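Local coordinates for 2-hydroxy-3-oxopropionate reductase (Polaromonas sp. JS666, PDB 4DLL), which probably catalyses the reversible NAD(P)H-dependent reduction of 2-hydroxy-3-oxopropionate (tartronate semialdehyde) to D-glycerate, at residues K229-I234 with H247-V252; A216-T221 with G308-L313; G207-A212 with S241-L246. One frame throughout, in Å; residues are numbered along the deposited sequence.

Contact 1: K229-I234 with H247-V252; sequences KVKEAI and HGQRMV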
# COMPACT_ATOMS: atom_id res chain seq x y z
N LYS A 229 2.03 17.37 5.35
CA LYS A 229 3.48 17.43 5.01
C LYS A 229 4.06 16.04 5.06
O LYS A 229 4.84 15.66 4.22
CB LYS A 229 4.27 18.37 5.95
CG LYS A 229 4.17 19.88 5.65
CD LYS A 229 4.58 20.25 4.23
CE LYS A 229 6.06 20.53 4.10
NZ LYS A 229 6.41 20.88 2.69
N VAL A 230 3.69 15.31 6.10
CA VAL A 230 3.98 13.92 6.25
C VAL A 230 3.59 13.12 5.01
O VAL A 230 4.37 12.29 4.55
CB VAL A 230 3.26 13.35 7.49
CG1 VAL A 230 3.27 11.85 7.45
CG2 VAL A 230 3.97 13.86 8.76
N LYS A 231 2.41 13.36 4.45
CA LYS A 231 1.99 12.60 3.29
C LYS A 231 2.91 12.95 2.16
O LYS A 231 3.30 12.06 1.38
CB LYS A 231 0.53 12.94 2.89
CG LYS A 231 0.05 12.18 1.67
CD LYS A 231 -1.43 12.30 1.48
CE LYS A 231 -1.85 11.91 0.08
NZ LYS A 231 -1.52 12.88 -1.04
N GLU A 232 3.24 14.24 2.05
CA GLU A 232 4.08 14.77 0.99
C GLU A 232 5.50 14.23 1.11
O GLU A 232 6.23 14.16 0.09
CB GLU A 232 4.17 16.31 1.05
CG GLU A 232 4.80 16.96 -0.24
CD GLU A 232 5.21 18.44 -0.05
OE1 GLU A 232 4.69 19.12 0.88
OE2 GLU A 232 6.06 18.90 -0.85
N ALA A 233 5.90 13.92 2.35
CA ALA A 233 7.30 13.50 2.64
C ALA A 233 7.52 12.05 2.26
O ALA A 233 8.48 11.71 1.55
CB ALA A 233 7.68 13.76 4.11
N ILE A 234 6.61 11.19 2.71
CA ILE A 234 6.68 9.77 2.37
C ILE A 234 6.23 9.37 0.95
O ILE A 234 6.33 8.20 0.57
CB ILE A 234 5.91 8.94 3.43
CG1 ILE A 234 4.41 9.05 3.21
CG2 ILE A 234 6.30 9.45 4.87
CD1 ILE A 234 3.55 8.40 4.32
N HIS A 247 -7.24 7.60 -0.76
CA HIS A 247 -7.84 7.73 0.58
C HIS A 247 -7.10 8.58 1.59
O HIS A 247 -7.72 9.12 2.52
CB HIS A 247 -7.99 6.36 1.18
CG HIS A 247 -8.62 5.38 0.24
ND1 HIS A 247 -9.98 5.24 0.11
CD2 HIS A 247 -8.07 4.52 -0.65
CE1 HIS A 247 -10.25 4.33 -0.80
NE2 HIS A 247 -9.10 3.89 -1.29
N GLY A 248 -5.78 8.66 1.48
CA GLY A 248 -5.01 9.46 2.39
C GLY A 248 -5.26 10.96 2.22
O GLY A 248 -5.31 11.71 3.22
N GLN A 249 -5.39 11.40 0.96
CA GLN A 249 -5.72 12.78 0.65
C GLN A 249 -7.09 13.13 1.23
O GLN A 249 -7.23 14.23 1.79
CB GLN A 249 -5.63 13.10 -0.84
CG GLN A 249 -5.69 14.62 -1.19
CD GLN A 249 -4.79 15.59 -0.31
OE1 GLN A 249 -5.08 16.80 -0.22
NE2 GLN A 249 -3.74 15.08 0.32
N ARG A 250 -8.03 12.18 1.18
CA ARG A 250 -9.36 12.33 1.81
C ARG A 250 -9.23 12.35 3.32
O ARG A 250 -10.14 12.83 4.05
CB ARG A 250 -10.33 11.20 1.43
CG ARG A 250 -10.78 11.12 -0.05
CD ARG A 250 -11.42 9.76 -0.36
NE ARG A 250 -11.72 9.62 -1.77
CZ ARG A 250 -12.12 8.50 -2.38
NH1 ARG A 250 -12.31 7.37 -1.70
NH2 ARG A 250 -12.33 8.51 -3.70
N MSE A 251 -8.16 11.77 3.84
CA MSE A 251 -8.02 11.75 5.28
C MSE A 251 -7.52 13.12 5.73
O MSE A 251 -8.02 13.70 6.72
CB MSE A 251 -7.06 10.67 5.73
CG MSE A 251 -7.66 9.27 5.62
SE MSE A 251 -6.29 7.94 6.02
CE MSE A 251 -7.33 6.42 5.19
N VAL A 252 -6.56 13.63 4.95
CA VAL A 252 -5.97 14.94 5.14
C VAL A 252 -7.05 16.01 5.08
O VAL A 252 -7.05 16.90 5.91
CB VAL A 252 -4.89 15.24 4.05
CG1 VAL A 252 -4.49 16.71 4.09
CG2 VAL A 252 -3.63 14.37 4.23
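K231 reaches from helix 227-234 to G248, Q249 and V252 of helix 247-252 in a partly buried helix-helix contact of the all-helical C-terminal domain. The two segments run nearly antiparallel, at 157°, and their axes approach no closer than 10.9 Å, so a single long side chain spans most of the gap. The lysine does this with a nearly straight chain: CG lies anti to the backbone N (chi1 180°), the next two torsions are also extended, and only the last bond turns. K231 CD thus arrives 4.1 Å from the carbonyl carbon C of G248, where the absence of a side chain lets the methylene lie against the backbone. The same CD stands 4.1 Å from V252 CG2, while K231 CE passes 3.7 Å from Q249 N. The side chains of K231 and Q249 cross at about a right angle, and the bend brings K231 NZ to 4.1 Å from Q249 CB. On the same helix, K229 NZ forms a salt bridge of 3.1 Å with E232 OE1, which it meets from above the carboxylate plane. V230 and M251, a selenomethionine, pack on the long helix 194-222, while K231 also touches L244 and Q245 of helix 242-245. R185 of the second subunit donates a hydrogen bond to the E232 carbonyl, placing helix 227-234 at the dimer interface.

Contact 2: A216-T221 with G308-L313; sequences ALLFAT and GLFVEL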
# COMPACT_ATOMS: atom_id res chain seq x y z
N ALA A 216 -0.85 5.72 10.96
CA ALA A 216 0.40 6.41 10.89
C ALA A 216 0.25 7.93 10.76
O ALA A 216 1.04 8.68 11.31
CB ALA A 216 1.33 5.78 9.84
N LEU A 217 -0.79 8.37 10.07
CA LEU A 217 -1.01 9.79 9.91
C LEU A 217 -1.51 10.42 11.19
O LEU A 217 -1.22 11.60 11.46
CB LEU A 217 -2.00 10.10 8.80
CG LEU A 217 -1.56 9.78 7.37
CD1 LEU A 217 -2.65 10.25 6.39
CD2 LEU A 217 -0.19 10.35 7.05
N LEU A 218 -2.29 9.67 11.94
CA LEU A 218 -2.71 10.16 13.24
C LEU A 218 -1.55 10.19 14.24
O LEU A 218 -1.40 11.14 14.98
CB LEU A 218 -3.90 9.37 13.79
CG LEU A 218 -5.23 9.74 13.12
CD1 LEU A 218 -6.15 8.54 13.03
CD2 LEU A 218 -5.89 10.89 13.89
N PHE A 219 -0.77 9.12 14.29
CA PHE A 219 0.42 9.06 15.11
C PHE A 219 1.31 10.28 14.83
O PHE A 219 1.73 10.98 15.75
CB PHE A 219 1.17 7.75 14.81
CG PHE A 219 2.54 7.69 15.40
CD1 PHE A 219 2.73 7.25 16.72
CD2 PHE A 219 3.66 8.05 14.65
CE1 PHE A 219 4.00 7.19 17.26
CE2 PHE A 219 4.93 8.00 15.19
CZ PHE A 219 5.11 7.56 16.50
N ALA A 220 1.59 10.53 13.56
CA ALA A 220 2.46 11.65 13.21
C ALA A 220 1.88 12.96 13.77
O ALA A 220 2.58 13.75 14.41
CB ALA A 220 2.62 11.74 11.73
N THR A 221 0.58 13.14 13.59
CA THR A 221 -0.15 14.31 14.00
C THR A 221 -0.25 14.49 15.53
O THR A 221 0.01 15.59 15.98
CB THR A 221 -1.52 14.32 13.32
OG1 THR A 221 -1.29 14.25 11.91
CG2 THR A 221 -2.29 15.57 13.64
N GLY A 308 -13.19 6.37 5.92
CA GLY A 308 -13.85 6.84 7.13
C GLY A 308 -13.41 6.05 8.33
O GLY A 308 -13.85 6.33 9.44
N LEU A 309 -12.50 5.09 8.14
CA LEU A 309 -11.98 4.28 9.24
C LEU A 309 -11.04 5.08 10.12
O LEU A 309 -10.91 4.81 11.33
CB LEU A 309 -11.30 2.99 8.72
CG LEU A 309 -10.56 2.11 9.72
CD1 LEU A 309 -11.60 1.35 10.57
CD2 LEU A 309 -9.59 1.15 9.05
N PHE A 310 -10.37 6.03 9.50
CA PHE A 310 -9.73 7.14 10.17
C PHE A 310 -10.58 7.66 11.35
O PHE A 310 -10.06 7.83 12.46
CB PHE A 310 -9.62 8.24 9.14
CG PHE A 310 -8.86 9.44 9.58
CD1 PHE A 310 -9.54 10.53 10.14
CD2 PHE A 310 -7.50 9.54 9.32
CE1 PHE A 310 -8.85 11.69 10.51
CE2 PHE A 310 -6.79 10.68 9.69
CZ PHE A 310 -7.47 11.77 10.30
N VAL A 311 -11.87 7.89 11.11
CA VAL A 311 -12.74 8.44 12.14
C VAL A 311 -12.78 7.49 13.34
O VAL A 311 -12.52 7.91 14.48
CB VAL A 311 -14.15 8.83 11.59
CG1 VAL A 311 -15.02 9.36 12.69
CG2 VAL A 311 -14.01 9.87 10.49
N GLU A 312 -13.02 6.21 13.07
CA GLU A 312 -12.96 5.18 14.13
C GLU A 312 -11.68 5.29 14.92
O GLU A 312 -11.71 5.26 16.14
CB GLU A 312 -13.07 3.76 13.53
N LEU A 313 -10.55 5.46 14.23
CA LEU A 313 -9.25 5.43 14.91
C LEU A 313 -8.84 6.76 15.56
O LEU A 313 -8.13 6.76 16.59
CB LEU A 313 -8.14 4.90 14.00
CG LEU A 313 -8.16 3.45 13.50
CD1 LEU A 313 -6.94 3.27 12.61
CD2 LEU A 313 -8.14 2.43 14.63
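L218 lies over one face of the F310 ring, a CH-pi contact that joins the long helix 194-222 to the C-terminal helix 309-315 in the helical domain of this dehydrogenase family. L218 CD1 is 4.2 Å from the ring centroid and 21° off the ring normal, so this methyl sits above the face but is displaced toward the rim. The leucine spreads along the ring: its CG meets F310 CE2 at 3.9 Å, and its other methyl, CD2, comes 4.0 Å from F310 CZ. On the opposing helix, F310 CG is anti to the backbone N (chi1 -174°), which carries the ring out toward helix 194-222 although its CB is not aimed there. With an alanine here in place of L218, CG and both methyls are gone, and this face of F310 is likely to be left with a gap beside it. The ring also meets that of F256, with planes about 40° apart, and touches M227. L218 also packs on F281 of the second subunit, which brings the dimer partner to this contact. Its CD1 finally reaches L313, lying 4.3 Å from L313 CB.

Contact 3: G207-A212 with S241-L246; sequences GITIGA and SRVLQL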
# COMPACT_ATOMS: atom_id res chain seq x y z
N GLY A 207 -8.47 -2.72 2.59
CA GLY A 207 -9.04 -2.54 3.93
C GLY A 207 -7.98 -2.39 5.01
O GLY A 207 -8.12 -1.57 5.89
N ILE A 208 -6.91 -3.16 4.94
CA ILE A 208 -5.83 -3.00 5.91
C ILE A 208 -4.97 -1.72 5.66
O ILE A 208 -4.58 -1.05 6.62
CB ILE A 208 -4.96 -4.28 5.92
CG1 ILE A 208 -5.79 -5.52 6.33
CG2 ILE A 208 -3.83 -4.15 6.83
CD1 ILE A 208 -5.17 -6.88 5.83
N THR A 209 -4.66 -1.39 4.39
CA THR A 209 -3.80 -0.28 4.07
C THR A 209 -4.44 1.04 4.46
O THR A 209 -3.80 1.92 4.99
CB THR A 209 -3.42 -0.26 2.60
OG1 THR A 209 -2.83 -1.53 2.27
CG2 THR A 209 -2.38 0.85 2.39
N ILE A 210 -5.74 1.12 4.28
CA ILE A 210 -6.52 2.20 4.81
C ILE A 210 -6.23 2.46 6.30
O ILE A 210 -5.92 3.59 6.67
CB ILE A 210 -8.02 1.93 4.54
CG1 ILE A 210 -8.34 2.32 3.11
CG2 ILE A 210 -8.92 2.80 5.38
CD1 ILE A 210 -9.80 1.80 2.67
N GLY A 211 -6.32 1.43 7.12
CA GLY A 211 -6.04 1.54 8.55
C GLY A 211 -4.58 1.83 8.86
O GLY A 211 -4.26 2.64 9.73
N ALA A 212 -3.67 1.18 8.15
CA ALA A 212 -2.26 1.51 8.30
C ALA A 212 -2.00 3.03 8.01
O ALA A 212 -1.15 3.67 8.63
CB ALA A 212 -1.45 0.66 7.34
N SER A 241 1.62 4.23 -1.84
CA SER A 241 0.60 3.30 -2.32
C SER A 241 -0.56 4.03 -3.02
O SER A 241 -0.69 5.25 -2.89
CB SER A 241 0.07 2.49 -1.17
OG SER A 241 -0.87 3.25 -0.42
N ARG A 242 -1.41 3.30 -3.76
CA ARG A 242 -2.61 3.91 -4.33
C ARG A 242 -3.58 4.32 -3.18
O ARG A 242 -4.22 5.36 -3.27
CB ARG A 242 -3.33 2.95 -5.33
CG ARG A 242 -4.48 3.62 -6.16
CD ARG A 242 -3.84 4.49 -7.30
NE ARG A 242 -2.80 3.68 -7.95
CZ ARG A 242 -3.05 2.80 -8.93
NH1 ARG A 242 -4.31 2.67 -9.40
NH2 ARG A 242 -2.05 2.05 -9.45
N VAL A 243 -3.58 3.56 -2.07
CA VAL A 243 -4.40 3.93 -0.90
C VAL A 243 -3.93 5.23 -0.22
O VAL A 243 -4.79 6.10 0.11
CB VAL A 243 -4.52 2.78 0.09
CG1 VAL A 243 -4.95 3.27 1.53
CG2 VAL A 243 -5.50 1.75 -0.47
N LEU A 244 -2.60 5.40 -0.05
CA LEU A 244 -2.10 6.67 0.50
C LEU A 244 -2.52 7.86 -0.36
O LEU A 244 -3.06 8.83 0.16
CB LEU A 244 -0.57 6.66 0.68
CG LEU A 244 0.16 7.96 1.08
CD1 LEU A 244 -0.36 8.48 2.44
CD2 LEU A 244 1.71 7.77 1.15
N GLN A 245 -2.27 7.79 -1.67
CA GLN A 245 -2.60 8.90 -2.56
C GLN A 245 -4.12 9.15 -2.70
O GLN A 245 -4.54 10.30 -2.85
CB GLN A 245 -2.01 8.70 -3.97
CG GLN A 245 -0.46 8.47 -3.97
CD GLN A 245 0.34 9.63 -3.26
OE1 GLN A 245 1.16 9.40 -2.34
NE2 GLN A 245 0.06 10.87 -3.67
N LEU A 246 -4.95 8.09 -2.70
CA LEU A 246 -6.37 8.37 -2.90
C LEU A 246 -7.03 8.64 -1.56
O LEU A 246 -7.30 9.77 -1.25
CB LEU A 246 -7.09 7.27 -3.68
CG LEU A 246 -8.59 7.50 -4.01
CD1 LEU A 246 -8.77 8.36 -5.34
CD2 LEU A 246 -9.34 6.14 -4.11
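The short helix 242-245, begun by an N-cap serine, rests through V243 on T209 and I210 of the long helix 194-222 of the helical C-terminal domain. The approach is close, with the CA atoms of I210 and V243 only 6.3 Å apart, and the contact is buried and apolar. V243 CG1 is its main point of touch. With chi1 at 160°, CG1 lies anti to the backbone N and is directed into the angle between T209 and I210, 3.6 Å from T209 CG2 and equally near the backbone I210 N. The valine and threonine side chains cross obliquely, and V243 CB comes 3.7 Å from T209 CG2. Against I210 the valine lies at about a right angle, its CG1 being 3.9 Å from I210 CG1. T209 thus presents its methyl to the short helix, while its hydroxyl is turned back to its own helix, where OG1 is hydrogen-bonded to the I205 carbonyl; a buried polar group is thereby satisfied without a partner across the contact. S241 borders the same methyl with OG, which also caps the helix: L244 N donates to S241 OG at 2.8 Å, with a nearly straight angle of 169° at the hydrogen. This bond fixes the start of the helix that carries V243. The second subunit adjoins the region: R242 NH1 donates to the G236 carbonyl of that subunit, V243 packs on its F238, and S241 meets its S241. Within the chain, L244 leads from the short helix to K231 and I234 of helix 227-234, while on helix 194-222 I208 and I210 pack against helix 284-301.

In the fold
Contacts 2 and 3 use successive parts of helix 194-222, and their centres lie about 12 Å apart; L309 CD2 joins them by packing 3.6 Å from G211 CA. Contact 1 sits about 11 Å from contact 2 and 10 Å from contact 3, centre to centre. A probable hydrogen bond of 3.1 Å from G248 N to V243 O ties contact 1 to contact 3, and M251 CG meets F310 CD2 at 3.7 Å toward contact 2. Along the chain contact 1 is nested within contact 2. All three belong to the helical domain and touch the second subunit, whereas the probable nucleotide-binding GxGxxG turn belongs to the N-terminal domain.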